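Local coordinates for protein putative oxidoreductase (Gluconobacter oxydans, PDB 3WJ7) that probably acts as a nicotinamide-coenzyme-dependent reductase of the short-chain dehydrogenase/reductase (SDR) family, at residues V25-A28 with V29-L33; P187-I190 with K191-T195; P323-D326 with A327-A331. All coordinates share one frame; numbering follows the deposited sequence.

Contact 1: V25-A28 with V29-L33; sequences VGSA and VARVL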
loop_
_atom_site.group_PDB
_atom_site.type_symbol
_atom_site.label_atom_id
_atom_site.label_comp_id
_atom_site.label_asym_id
_atom_site.label_seq_id
_atom_site.Cartn_x
_atom_site.Cartn_y
_atom_site.Cartn_z
ATOM N N VAL A 25 -25.036 -1.663 -9.663
ATOM C CA VAL A 25 -25.799 -0.411 -9.585
ATOM C C VAL A 25 -25.893 0.378 -10.907
ATOM O O VAL A 25 -26.977 0.854 -11.273
ATOM C CB VAL A 25 -25.243 0.526 -8.504
ATOM C CG1 VAL A 25 -25.993 1.850 -8.561
ATOM C CG2 VAL A 25 -25.345 -0.151 -7.156
ATOM N N GLY A 26 -24.764 0.506 -11.590
ATOM C CA GLY A 26 -24.696 1.190 -12.861
ATOM C C GLY A 26 -25.729 0.656 -13.841
ATOM O O GLY A 26 -26.471 1.428 -14.513
ATOM N N SER A 27 -25.832 -0.664 -13.936
ATOM C CA SER A 27 -26.796 -1.130 -14.928
ATOM C C SER A 27 -28.223 -0.974 -14.462
ATOM O O SER A 27 -29.129 -0.755 -15.271
ATOM C CB SER A 27 -26.507 -2.533 -15.445
ATOM O OG SER A 27 -26.868 -3.482 -14.506
ATOM N N ALA A 28 -28.450 -1.055 -13.164
ATOM C CA ALA A 28 -29.819 -0.890 -12.756
ATOM C C ALA A 28 -30.233 0.584 -12.925
ATOM O O ALA A 28 -31.369 0.865 -13.304
ATOM C CB ALA A 28 -30.032 -1.384 -11.353
ATOM N N VAL A 29 -29.290 1.502 -12.695
ATOM C CA VAL A 29 -29.509 2.910 -12.913
ATOM C C VAL A 29 -29.823 3.122 -14.402
ATOM O O VAL A 29 -30.773 3.827 -14.760
ATOM C CB VAL A 29 -28.299 3.744 -12.426
ATOM C CG1 VAL A 29 -28.279 5.141 -13.066
ATOM C CG2 VAL A 29 -28.379 3.913 -10.929
ATOM N N ALA A 30 -29.049 2.476 -15.267
ATOM C CA ALA A 30 -29.238 2.626 -16.699
ATOM C C ALA A 30 -30.655 2.230 -17.122
ATOM O O ALA A 30 -31.298 2.988 -17.849
ATOM C CB ALA A 30 -28.216 1.815 -17.467
ATOM N N ARG A 31 -31.133 1.069 -16.661
ATOM C CA ARG A 31 -32.466 0.566 -17.027
ATOM C C ARG A 31 -33.530 1.601 -16.666
ATOM O O ARG A 31 -34.399 1.898 -17.477
ATOM C CB ARG A 31 -32.793 -0.795 -16.365
ATOM C CG ARG A 31 -32.059 -1.991 -16.969
ATOM C CD ARG A 31 -32.198 -3.271 -16.135
ATOM N NE ARG A 31 -30.920 -4.000 -16.146
ATOM C CZ ARG A 31 -30.134 -4.255 -15.085
ATOM N NH1 ARG A 31 -30.480 -3.918 -13.847
ATOM N NH2 ARG A 31 -28.986 -4.896 -15.267
ATOM N N VAL A 32 -33.432 2.165 -15.462
ATOM C CA VAL A 32 -34.414 3.145 -14.991
ATOM C C VAL A 32 -34.472 4.372 -15.925
ATOM O O VAL A 32 -35.541 4.785 -16.352
ATOM C CB VAL A 32 -34.160 3.512 -13.501
ATOM C CG1 VAL A 32 -34.860 4.801 -13.082
ATOM C CG2 VAL A 32 -34.578 2.364 -12.594
ATOM N N LEU A 33 -33.314 4.932 -16.229
ATOM C CA LEU A 33 -33.182 6.039 -17.156
ATOM C C LEU A 33 -33.780 5.721 -18.518
ATOM O O LEU A 33 -34.436 6.578 -19.139
ATOM C CB LEU A 33 -31.695 6.404 -17.334
ATOM C CG LEU A 33 -31.072 6.915 -16.053
ATOM C CD1 LEU A 33 -29.611 7.241 -16.282
ATOM C CD2 LEU A 33 -31.839 8.108 -15.495
#
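Val29 to Val32 hydrogen-bond back to Val25 to Ala28, one turn earlier in the same helix. Val29 N donates to Val25 O (2.8 Å). Ala30 N reaches Gly26 O at 2.9 Å, and Arg31 N reaches Ser27 O at 3.0 Å. The Val32 N to Ala28 O bond is longer, 3.3 Å.

The apolar contact is Val25 CG1 against Val29 CG2 at 3.9 Å. Helix 220-233 packs on the same valines.

The polar side is made by Arg31. Its CG lies anti to the carbonyl carbon (chi1 -74°), and a bend at chi3 (-141°) folds the guanidinium back over the preceding turn. Ser27 O sits over the centre of one guanidinium face, 3.6 Å from Arg31 CZ. Ala28 CA lies obliquely to the guanidinium, and Ala28 CB is 3.6 Å from Arg31 NH1. Ser27 OG bonds to Gly23 O, while Arg31 NE has a long, weak ion pair with Glu55. With an alanine in place of Arg31, Ser27 O would probably lose the guanidinium lying over it and Glu55 its weak partner.

This is the first helix of a Rossmann fold, between strands 15-18 and 39-44, and Gly26 is the last glycine of its TGxxGxxG motif.

Contact 2: P187-I190 with K191-T195; sequences PRDI and KPTPT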
loop_
_atom_site.group_PDB
_atom_site.type_symbol
_atom_site.label_atom_id
_atom_site.label_comp_id
_atom_site.label_asym_id
_atom_site.label_seq_id
_atom_site.Cartn_x
_atom_site.Cartn_y
_atom_site.Cartn_z
ATOM N N PRO A 187 -31.846 -8.590 -7.432
ATOM C CA PRO A 187 -31.622 -9.546 -8.512
ATOM C C PRO A 187 -30.491 -9.083 -9.399
ATOM O O PRO A 187 -30.072 -7.932 -9.310
ATOM C CB PRO A 187 -32.966 -9.558 -9.258
ATOM C CG PRO A 187 -33.574 -8.238 -8.974
ATOM C CD PRO A 187 -33.132 -7.896 -7.567
ATOM N N ARG A 188 -29.979 -9.986 -10.227
ATOM C CA ARG A 188 -28.903 -9.669 -11.177
ATOM C C ARG A 188 -27.569 -9.376 -10.497
ATOM O O ARG A 188 -26.806 -8.524 -10.952
ATOM C CB ARG A 188 -29.267 -8.481 -12.042
ATOM C CG ARG A 188 -30.407 -8.708 -12.967
ATOM C CD ARG A 188 -29.939 -8.111 -14.253
ATOM N NE ARG A 188 -31.044 -7.936 -15.174
ATOM C CZ ARG A 188 -30.887 -7.810 -16.485
ATOM N NH1 ARG A 188 -29.661 -7.849 -17.018
ATOM N NH2 ARG A 188 -31.954 -7.649 -17.250
ATOM N N ASP A 189 -27.276 -10.092 -9.427
ATOM C CA ASP A 189 -26.055 -9.854 -8.725
ATOM C C ASP A 189 -25.027 -10.851 -9.251
ATOM O O ASP A 189 -24.730 -11.869 -8.632
ATOM C CB ASP A 189 -26.252 -9.919 -7.220
ATOM C CG ASP A 189 -25.101 -9.302 -6.485
ATOM O OD1 ASP A 189 -24.155 -8.870 -7.193
ATOM O OD2 ASP A 189 -25.126 -9.248 -5.224
ATOM N N ILE A 190 -24.485 -10.487 -10.407
ATOM C CA ILE A 190 -23.791 -11.369 -11.321
ATOM C C ILE A 190 -22.421 -11.812 -10.814
ATOM O O ILE A 190 -22.100 -12.996 -10.840
ATOM C CB ILE A 190 -23.728 -10.663 -12.683
ATOM C CG1 ILE A 190 -25.129 -10.750 -13.326
ATOM C CG2 ILE A 190 -22.577 -11.195 -13.539
ATOM C CD1 ILE A 190 -25.410 -9.758 -14.428
ATOM N N LYS A 191 -21.632 -10.867 -10.321
ATOM C CA LYS A 191 -20.304 -11.173 -9.833
ATOM C C LYS A 191 -20.315 -11.987 -8.547
ATOM O O LYS A 191 -19.385 -12.786 -8.307
ATOM C CB LYS A 191 -19.553 -9.865 -9.546
ATOM C CG LYS A 191 -18.163 -10.090 -8.977
ATOM C CD LYS A 191 -17.540 -8.812 -8.464
ATOM C CE LYS A 191 -16.413 -9.128 -7.494
ATOM N NZ LYS A 191 -15.177 -8.439 -7.958
ATOM N N PRO A 192 -21.452 -11.931 -7.833
ATOM C CA PRO A 192 -21.948 -11.417 -6.562
ATOM C C PRO A 192 -21.009 -10.392 -5.973
ATOM O O PRO A 192 -19.830 -10.671 -5.774
ATOM C CB PRO A 192 -22.004 -12.667 -5.661
ATOM C CG PRO A 192 -21.083 -13.642 -6.311
ATOM C CD PRO A 192 -21.498 -13.403 -7.747
ATOM N N THR A 193 -21.536 -9.206 -5.713
ATOM C CA THR A 193 -21.027 -8.319 -4.645
ATOM C C THR A 193 -20.713 -9.130 -3.369
ATOM O O THR A 193 -21.198 -10.253 -3.215
ATOM C CB THR A 193 -22.149 -7.338 -4.207
ATOM O OG1 THR A 193 -23.226 -8.089 -3.597
ATOM C CG2 THR A 193 -22.679 -6.557 -5.379
ATOM N N PRO A 194 -19.929 -8.564 -2.443
ATOM C CA PRO A 194 -19.677 -9.234 -1.136
ATOM C C PRO A 194 -20.954 -9.636 -0.360
ATOM O O PRO A 194 -21.053 -10.792 0.109
ATOM C CB PRO A 194 -18.885 -8.199 -0.338
ATOM C CG PRO A 194 -18.331 -7.253 -1.371
ATOM C CD PRO A 194 -19.102 -7.365 -2.642
ATOM N N THR A 195 -21.912 -8.705 -0.236
ATOM C CA THR A 195 -23.183 -8.974 0.419
ATOM C C THR A 195 -24.005 -10.077 -0.298
ATOM O O THR A 195 -24.578 -10.975 0.372
ATOM C CB THR A 195 -23.965 -7.665 0.675
ATOM O OG1 THR A 195 -23.219 -6.858 1.608
ATOM C CG2 THR A 195 -25.321 -7.944 1.257
#
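Asp189 grips Thr193 with both carboxylate oxygens. Asp189 OD1 accepts from Thr193 N at 3.0 Å, on its syn side but 30° out of the carboxylate plane. Asp189 OD2 uses its syn lone pair for Thr193 OG1 at 2.8 Å. The two side chains cross at about a right angle. Thr193 CG2 also lies beside the carboxylate, 3.3 Å from Asp189 OD1.

Torsions set up the grip. Asp189 sets CG anti to its backbone N (chi1 -164°), which brings the carboxylate to Thr193. Thr193 holds OG1 between its backbone N and carbonyl carbon (chi1 65°), where it meets the acid and also caps the helix. Thr193 is the N-cap of helix 194-203, and its OG1 accepts from Gly196 N.

The backbone places the acid. Asp189 is the centre of an inverse gamma turn, and Pro192 CA comes 3.5 Å from Asp189 O as a CH...O contact. Further out, Phe24 packs on both Asp189 and Thr193, Phe335 touches Asp189, and Ile190 O takes a bond from Arg340.

Thr193 OG1 thus donates to the carboxylate and accepts from the helix N-terminus. The helix end would probably stabilise a negative charge on the buried Asp189, and the pair of hydrogen bonds probably limits rotation of both side chains.

Contact 3: P323-D326 with A327-A331; sequences PARD and AVTDA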
loop_
_atom_site.group_PDB
_atom_site.type_symbol
_atom_site.label_atom_id
_atom_site.label_comp_id
_atom_site.label_asym_id
_atom_site.label_seq_id
_atom_site.Cartn_x
_atom_site.Cartn_y
_atom_site.Cartn_z
ATOM N N PRO A 323 -39.154 -2.780 1.525
ATOM C CA PRO A 323 -38.376 -3.236 2.701
ATOM C C PRO A 323 -37.264 -4.237 2.349
ATOM O O PRO A 323 -37.222 -4.736 1.207
ATOM C CB PRO A 323 -39.437 -3.882 3.586
ATOM C CG PRO A 323 -40.559 -4.254 2.660
ATOM C CD PRO A 323 -40.552 -3.256 1.543
ATOM N N ALA A 324 -36.378 -4.524 3.315
ATOM C CA ALA A 324 -35.178 -5.357 3.077
ATOM C C ALA A 324 -35.528 -6.788 2.669
ATOM O O ALA A 324 -34.826 -7.407 1.871
ATOM C CB ALA A 324 -34.278 -5.385 4.300
ATOM N N ARG A 325 -36.615 -7.310 3.225
ATOM C CA ARG A 325 -37.054 -8.632 2.879
ATOM C C ARG A 325 -37.378 -8.745 1.395
ATOM O O ARG A 325 -37.178 -9.777 0.791
ATOM C CB ARG A 325 -38.213 -9.056 3.769
ATOM C CG ARG A 325 -39.170 -10.054 3.133
ATOM C CD ARG A 325 -40.161 -10.597 4.139
ATOM N NE ARG A 325 -39.539 -11.667 4.902
ATOM C CZ ARG A 325 -39.203 -11.561 6.174
ATOM N NH1 ARG A 325 -39.460 -10.432 6.822
ATOM N NH2 ARG A 325 -38.626 -12.585 6.779
ATOM N N ASP A 326 -37.836 -7.678 0.785
ATOM C CA ASP A 326 -38.111 -7.741 -0.642
ATOM C C ASP A 326 -36.811 -7.907 -1.446
ATOM O O ASP A 326 -36.765 -8.671 -2.434
ATOM C CB ASP A 326 -38.922 -6.512 -1.097
ATOM C CG ASP A 326 -40.438 -6.582 -0.696
ATOM O OD1 ASP A 326 -40.845 -7.420 0.164
ATOM O OD2 ASP A 326 -41.232 -5.766 -1.254
ATOM N N ALA A 327 -35.763 -7.194 -1.027
ATOM C CA ALA A 327 -34.503 -7.252 -1.742
ATOM C C ALA A 327 -33.835 -8.605 -1.625
ATOM O O ALA A 327 -33.283 -9.114 -2.622
ATOM C CB ALA A 327 -33.549 -6.173 -1.282
ATOM N N VAL A 328 -33.874 -9.164 -0.426
ATOM C CA VAL A 328 -33.272 -10.460 -0.135
ATOM C C VAL A 328 -33.997 -11.585 -0.896
ATOM O O VAL A 328 -33.360 -12.462 -1.481
ATOM C CB VAL A 328 -33.310 -10.747 1.398
ATOM C CG1 VAL A 328 -32.880 -12.168 1.714
ATOM C CG2 VAL A 328 -32.476 -9.733 2.167
ATOM N N THR A 329 -35.330 -11.545 -0.872
ATOM C CA THR A 329 -36.201 -12.435 -1.635
ATOM C C THR A 329 -35.890 -12.484 -3.123
ATOM O O THR A 329 -35.712 -13.546 -3.681
ATOM C CB THR A 329 -37.683 -12.016 -1.454
ATOM O OG1 THR A 329 -38.049 -12.124 -0.059
ATOM C CG2 THR A 329 -38.608 -12.888 -2.306
ATOM N N ASP A 330 -35.848 -11.334 -3.774
ATOM C CA ASP A 330 -35.511 -11.282 -5.198
ATOM C C ASP A 330 -34.095 -11.804 -5.504
ATOM O O ASP A 330 -33.920 -12.591 -6.443
ATOM C CB ASP A 330 -35.634 -9.870 -5.723
ATOM C CG ASP A 330 -37.023 -9.306 -5.576
ATOM O OD1 ASP A 330 -37.975 -10.079 -5.298
ATOM O OD2 ASP A 330 -37.151 -8.071 -5.757
ATOM N N ALA A 331 -33.111 -11.388 -4.692
ATOM C CA ALA A 331 -31.725 -11.812 -4.860
ATOM C C ALA A 331 -31.606 -13.343 -4.798
ATOM O O ALA A 331 -30.906 -13.960 -5.629
ATOM C CB ALA A 331 -30.826 -11.136 -3.823
#
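Thr329 turns its OG1 anti to its carbonyl carbon (chi1 -61°), which directs the hydroxyl back along the helix to Arg325 O. The OG1 to Arg325 O bond is 2.6 Å. Thr329 N also donates to Arg325 O, at 3.1 Å. The two donors reach this oxygen from opposite faces of the carbonyl plane, so the hydroxyl is tied to the helix backbone without displacing the main-chain bond. The Arg325 and Thr329 side chains cross at a slant, with Arg325 CG 4.0 Å from Thr329 OG1.

The flanking backbone bonds follow the regular helical pattern. Val328 N donates to Ala324 O at 3.0 Å, and Asp330 N to Asp326 O at 3.1 Å. Val328 CG2 rests by Ala324 O. The Asp330 carboxylate lies near Asp326 O without a hydrogen bond; its OD2 bonds to His219 NE2.

Pro323 takes the N-cap position of helix 324-337, and the first turn is also tied by Ala324 N to Glu245. The helix has two differently packed sides. Val328 meets Leu252, Met255 and Val256 of helix 249-259, with Arg325 also on Met255. Ala327 and Ala331 lie on Val185 of strand 176-185, where their small side chains probably allow the helix to lie close to the central sheet.

Overall arrangement
Contact 1 is mostly buried, in the helix of the first beta-alpha-beta unit. Contacts 2 and 3 are partly buried, with exposed residues at their margins. Contacts 1 and 3 each lie within one helix, and both bring a side chain to a backbone carbonyl oxygen: a guanidinium face in one, a hydroxyl donor in the other. Contact 2 is a loop and helix cap, held by a carboxylate. It touches both others. Arg188 lies near Arg31 of contact 1; Glu55 forms a salt bridge with Arg188 and a long, weak ion pair with Arg31. Pro187 packs on Asp330 of contact 3. Contacts 1 and 3 do not touch; their nearest atoms are about 11 Å apart.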